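Local coordinates for hypoxanthine-guanine phosphoribosyltransferase (Leishmania tarentolae, PDB 1PZM), which probably converts hypoxanthine and guanine to their nucleotides in purine salvage, transferring the 5-phosphoribosyl group from phosphoribosyl pyrophosphate to the base, at residues 33-45 with 71-84. Sequence-based numbering, arbitrary orientation.
Sequences VWAATAKCAKKIA and FTADLARFLADEGV
Asp74 OD2 is gripped by three groups: Trp34 NE1 donates to it at 2.8 Å across the contact, Tyr182 OH is hydrogen-bonded to it, and Arg77 of the second subunit forms a salt bridge with it. The two helices, 30-48 and 69-81, pack side by side on the parallel sheet of the type I phosphoribosyltransferase fold, their short segments inclined at 53°. The indole N-H runs nearly straight, at 160°, and meets the oxygen from above the carboxylate plane while staying in its own ring plane. Arg77 NH2 of the same helix forms a salt bridge with OD1 of Asp74, its hydrogen bond weakly angled. So many donors would be expected to keep this buried carboxylate ionised.

Phe78 is the knob of this packing, seated among Trp34, Thr37, Ala38 and Ala41. Its edge is turned toward the face of the five-membered ring of Trp34 in an offset edge-to-face pair, planes 62° apart. Ala38 CA lies over one face of the phenyl ring, CB makes an off-centre CH-pi contact, and the small methyls of Ala38 and Ala41 let the helices approach closely there. Thr37 suits a buried helix position because OG1 bonds back to Val33 O, while CG2, anti to its backbone N, comes within 3.5 Å of Phe78 CD1. Farther along, Ile44 CG2 meets Leu79 CD2 at 3.8 Å, and both residues also rest on strand 59-64.

Beyond helix 69-81, Gly83 takes the positive phi of a Schellman motif, and Val84 CG2 packs on Ala45 CB. At the outer margin Lys42, extended until a bend at its last torsion, brings NZ to 2.9 Å from Glu82 OE2 on the syn side. A water joins that same carboxylate oxygen to Ala38 O, lying 2.6 Å from OE2 of Glu82.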
loop_
_atom_site.group_PDB
_atom_site.type_symbol
_atom_site.label_atom_id
_atom_site.label_comp_id
_atom_site.label_asym_id
_atom_site.label_seq_id
_atom_site.Cartn_x
_atom_site.Cartn_y
_atom_site.Cartn_z
ATOM N N VAL A 33 -9.089 12.652 -7.079
ATOM C CA VAL A 33 -7.684 12.234 -6.787
ATOM C C VAL A 33 -7.212 11.356 -7.963
ATOM O O VAL A 33 -6.122 11.546 -8.534
ATOM C CB VAL A 33 -7.600 11.384 -5.476
ATOM C CG1 VAL A 33 -6.217 10.727 -5.309
ATOM C CG2 VAL A 33 -7.928 12.235 -4.209
ATOM N N TRP A 34 -8.068 10.424 -8.370
ATOM C CA TRP A 34 -7.721 9.617 -9.505
ATOM C C TRP A 34 -7.512 10.366 -10.826
ATOM O O TRP A 34 -6.521 10.097 -11.508
ATOM C CB TRP A 34 -8.766 8.537 -9.724
ATOM C CG TRP A 34 -8.736 7.445 -8.649
ATOM C CD1 TRP A 34 -7.690 7.095 -7.772
ATOM C CD2 TRP A 34 -9.763 6.474 -8.453
ATOM N NE1 TRP A 34 -8.061 5.986 -7.003
ATOM C CE2 TRP A 34 -9.327 5.583 -7.413
ATOM C CE3 TRP A 34 -11.048 6.287 -9.014
ATOM C CZ2 TRP A 34 -10.144 4.514 -6.955
ATOM C CZ3 TRP A 34 -11.858 5.203 -8.546
ATOM C CH2 TRP A 34 -11.393 4.368 -7.511
ATOM N N ALA A 35 -8.405 11.292 -11.167
ATOM C CA ALA A 35 -8.198 12.112 -12.343
ATOM C C ALA A 35 -6.883 12.938 -12.290
ATOM O O ALA A 35 -6.173 12.984 -13.301
ATOM C CB ALA A 35 -9.419 13.055 -12.627
ATOM N N ALA A 36 -6.536 13.546 -11.147
ATOM C CA ALA A 36 -5.296 14.349 -11.071
ATOM C C ALA A 36 -4.044 13.393 -11.141
ATOM O O ALA A 36 -3.008 13.711 -11.744
ATOM C CB ALA A 36 -5.249 15.212 -9.736
ATOM N N THR A 37 -4.170 12.219 -10.551
ATOM C CA THR A 37 -3.055 11.302 -10.513
ATOM C C THR A 37 -2.797 10.706 -11.893
ATOM O O THR A 37 -1.628 10.528 -12.266
ATOM C CB THR A 37 -3.363 10.165 -9.561
ATOM O OG1 THR A 37 -3.518 10.708 -8.249
ATOM C CG2 THR A 37 -2.143 9.265 -9.454
ATOM N N ALA A 38 -3.856 10.366 -12.632
ATOM C CA ALA A 38 -3.731 9.933 -14.047
ATOM C C ALA A 38 -2.993 10.931 -14.937
ATOM O O ALA A 38 -2.139 10.543 -15.763
ATOM C CB ALA A 38 -5.152 9.602 -14.650
ATOM N N LYS A 39 -3.340 12.216 -14.795
ATOM C CA LYS A 39 -2.690 13.313 -15.549
ATOM C C LYS A 39 -1.232 13.418 -15.131
ATOM O O LYS A 39 -0.346 13.564 -15.981
ATOM C CB LYS A 39 -3.403 14.670 -15.342
ATOM C CG LYS A 39 -4.811 14.699 -16.079
ATOM C CD LYS A 39 -5.438 16.095 -15.930
ATOM C CE LYS A 39 -6.491 16.314 -17.010
ATOM N NZ LYS A 39 -6.978 17.717 -17.138
ATOM N N CYS A 40 -0.968 13.280 -13.821
ATOM C CA CYS A 40 0.419 13.443 -13.344
ATOM C C CYS A 40 1.238 12.247 -13.877
ATOM O O CYS A 40 2.361 12.399 -14.332
ATOM C CB CYS A 40 0.446 13.537 -11.808
ATOM S SG CYS A 40 2.110 13.369 -11.078
ATOM N N ALA A 41 0.651 11.058 -13.857
ATOM C CA ALA A 41 1.313 9.870 -14.433
ATOM C C ALA A 41 1.675 10.093 -15.947
ATOM O O ALA A 41 2.751 9.667 -16.404
ATOM C CB ALA A 41 0.433 8.659 -14.285
ATOM N N LYS A 42 0.789 10.747 -16.719
ATOM C CA LYS A 42 1.139 11.030 -18.101
ATOM C C LYS A 42 2.330 12.005 -18.198
ATOM O O LYS A 42 3.172 11.904 -19.117
ATOM C CB LYS A 42 -0.058 11.598 -18.906
ATOM C CG LYS A 42 -1.267 10.683 -18.984
ATOM C CD LYS A 42 -2.444 11.348 -19.777
ATOM C CE LYS A 42 -3.661 10.406 -19.675
ATOM N NZ LYS A 42 -3.507 9.126 -20.472
ATOM N N LYS A 43 2.376 12.969 -17.284
ATOM C CA LYS A 43 3.514 13.891 -17.213
ATOM C C LYS A 43 4.833 13.121 -16.922
ATOM O O LYS A 43 5.813 13.255 -17.651
ATOM C CB LYS A 43 3.292 14.935 -16.118
ATOM C CG LYS A 43 2.511 16.165 -16.436
ATOM C CD LYS A 43 2.601 17.148 -15.229
ATOM C CE LYS A 43 1.561 18.320 -15.321
ATOM N NZ LYS A 43 0.982 18.760 -13.976
ATOM N N ILE A 44 4.837 12.308 -15.862
ATOM C CA ILE A 44 6.006 11.478 -15.481
ATOM C C ILE A 44 6.554 10.684 -16.669
ATOM O O ILE A 44 7.754 10.691 -16.943
ATOM C CB ILE A 44 5.669 10.550 -14.245
ATOM C CG1 ILE A 44 5.506 11.412 -12.971
ATOM C CG2 ILE A 44 6.761 9.471 -14.033
ATOM C CD1 ILE A 44 5.109 10.584 -11.625
ATOM N N ALA A 45 5.644 10.035 -17.385
ATOM C CA ALA A 45 5.986 9.209 -18.524
ATOM C C ALA A 45 6.685 10.081 -19.548
ATOM O O ALA A 45 7.677 9.669 -20.140
ATOM C CB ALA A 45 4.736 8.582 -19.130
ATOM N N PHE A 71 -1.841 5.972 -2.041
ATOM C CA PHE A 71 -1.415 6.786 -3.179
ATOM C C PHE A 71 -0.428 5.997 -4.024
ATOM O O PHE A 71 -0.521 6.014 -5.244
ATOM C CB PHE A 71 -0.795 8.100 -2.660
ATOM C CG PHE A 71 -0.322 9.029 -3.762
ATOM C CD1 PHE A 71 -1.134 9.315 -4.866
ATOM C CD2 PHE A 71 0.925 9.671 -3.637
ATOM C CE1 PHE A 71 -0.684 10.154 -5.876
ATOM C CE2 PHE A 71 1.359 10.584 -4.640
ATOM C CZ PHE A 71 0.570 10.803 -5.750
ATOM N N THR A 72 0.524 5.313 -3.365
ATOM C CA THR A 72 1.490 4.491 -4.076
ATOM C C THR A 72 0.775 3.353 -4.908
ATOM O O THR A 72 1.107 3.091 -6.066
ATOM C CB THR A 72 2.518 3.833 -3.080
ATOM O OG1 THR A 72 3.289 4.845 -2.384
ATOM C CG2 THR A 72 3.542 3.105 -3.878
ATOM N N ALA A 73 -0.154 2.636 -4.273
ATOM C CA ALA A 73 -0.877 1.549 -4.946
ATOM C C ALA A 73 -1.575 2.061 -6.185
ATOM O O ALA A 73 -1.609 1.362 -7.205
ATOM C CB ALA A 73 -1.905 0.957 -4.013
ATOM N N ASP A 74 -2.186 3.247 -6.073
ATOM C CA ASP A 74 -2.988 3.784 -7.193
ATOM C C ASP A 74 -2.051 4.438 -8.256
ATOM O O ASP A 74 -2.183 4.208 -9.434
ATOM C CB ASP A 74 -3.958 4.845 -6.636
ATOM C CG ASP A 74 -5.127 4.232 -5.847
ATOM O OD1 ASP A 74 -5.183 2.958 -5.681
ATOM O OD2 ASP A 74 -6.041 4.972 -5.364
ATOM N N LEU A 75 -1.070 5.223 -7.811
ATOM C CA LEU A 75 -0.105 5.821 -8.752
ATOM C C LEU A 75 0.625 4.736 -9.526
ATOM O O LEU A 75 0.830 4.905 -10.723
ATOM C CB LEU A 75 0.913 6.705 -8.036
ATOM C CG LEU A 75 2.094 7.259 -8.841
ATOM C CD1 LEU A 75 1.719 8.297 -9.994
ATOM C CD2 LEU A 75 3.179 7.896 -7.842
ATOM N N ALA A 76 1.053 3.650 -8.841
ATOM C CA ALA A 76 1.667 2.522 -9.563
ATOM C C ALA A 76 0.825 2.051 -10.755
ATOM O O ALA A 76 1.355 1.848 -11.836
ATOM C CB ALA A 76 2.017 1.291 -8.639
ATOM N N ARG A 77 -0.477 1.880 -10.540
ATOM C CA ARG A 77 -1.384 1.443 -11.609
ATOM C C ARG A 77 -1.640 2.472 -12.738
ATOM O O ARG A 77 -1.694 2.119 -13.891
ATOM C CB ARG A 77 -2.686 0.912 -11.017
ATOM C CG ARG A 77 -2.483 -0.406 -10.226
ATOM C CD ARG A 77 -3.702 -0.825 -9.472
ATOM N NE ARG A 77 -3.918 -0.081 -8.225
ATOM C CZ ARG A 77 -4.872 -0.486 -7.364
ATOM N NH1 ARG A 77 -5.614 -1.626 -7.645
ATOM N NH2 ARG A 77 -5.089 0.180 -6.241
ATOM N N PHE A 78 -1.756 3.742 -12.413
ATOM C CA PHE A 78 -1.736 4.789 -13.440
ATOM C C PHE A 78 -0.445 4.837 -14.285
ATOM O O PHE A 78 -0.485 5.081 -15.508
ATOM C CB PHE A 78 -2.037 6.181 -12.801
ATOM C CG PHE A 78 -3.464 6.307 -12.330
ATOM C CD1 PHE A 78 -3.746 6.551 -10.989
ATOM C CD2 PHE A 78 -4.524 6.092 -13.239
ATOM C CE1 PHE A 78 -5.094 6.599 -10.545
ATOM C CE2 PHE A 78 -5.860 6.112 -12.826
ATOM C CZ PHE A 78 -6.150 6.374 -11.447
ATOM N N LEU A 79 0.690 4.611 -13.640
ATOM C CA LEU A 79 1.962 4.497 -14.364
ATOM C C LEU A 79 1.987 3.250 -15.300
ATOM O O LEU A 79 2.442 3.329 -16.471
ATOM C CB LEU A 79 3.131 4.512 -13.361
ATOM C CG LEU A 79 3.512 5.855 -12.746
ATOM C CD1 LEU A 79 4.576 5.658 -11.588
ATOM C CD2 LEU A 79 4.006 6.888 -13.774
ATOM N N ALA A 80 1.409 2.145 -14.832
ATOM C CA ALA A 80 1.199 0.998 -15.706
ATOM C C ALA A 80 0.374 1.390 -16.933
ATOM O O ALA A 80 0.715 0.979 -18.054
ATOM C CB ALA A 80 0.489 -0.131 -14.972
ATOM N N ASP A 81 -0.703 2.152 -16.739
ATOM C CA ASP A 81 -1.515 2.647 -17.896
ATOM C C ASP A 81 -0.674 3.439 -18.926
ATOM O O ASP A 81 -0.988 3.453 -20.150
ATOM C CB ASP A 81 -2.630 3.590 -17.442
ATOM C CG ASP A 81 -3.653 2.923 -16.548
ATOM O OD1 ASP A 81 -3.705 1.674 -16.418
ATOM O OD2 ASP A 81 -4.458 3.613 -15.914
ATOM N N GLU A 82 0.377 4.092 -18.420
ATOM C CA GLU A 82 1.236 4.894 -19.282
ATOM C C GLU A 82 2.463 4.107 -19.783
ATOM O O GLU A 82 3.325 4.668 -20.436
ATOM C CB GLU A 82 1.660 6.198 -18.578
ATOM C CG GLU A 82 0.536 7.163 -18.148
ATOM C CD GLU A 82 -0.517 7.495 -19.241
ATOM O OE1 GLU A 82 -0.191 7.688 -20.435
ATOM O OE2 GLU A 82 -1.711 7.531 -18.894
ATOM N N GLY A 83 2.525 2.802 -19.498
ATOM C CA GLY A 83 3.661 1.974 -19.892
ATOM C C GLY A 83 5.000 2.282 -19.214
ATOM O O GLY A 83 6.053 1.979 -19.767
ATOM N N VAL A 84 4.980 2.921 -18.043
ATOM C CA VAL A 84 6.212 3.163 -17.325
ATOM C C VAL A 84 6.512 1.941 -16.455
ATOM O O VAL A 84 5.715 1.638 -15.555
ATOM C CB VAL A 84 6.067 4.347 -16.385
ATOM C CG1 VAL A 84 7.361 4.503 -15.607
ATOM C CG2 VAL A 84 5.721 5.613 -17.185
HETATM O O HOH W 1 -2.564 7.572 -16.477
#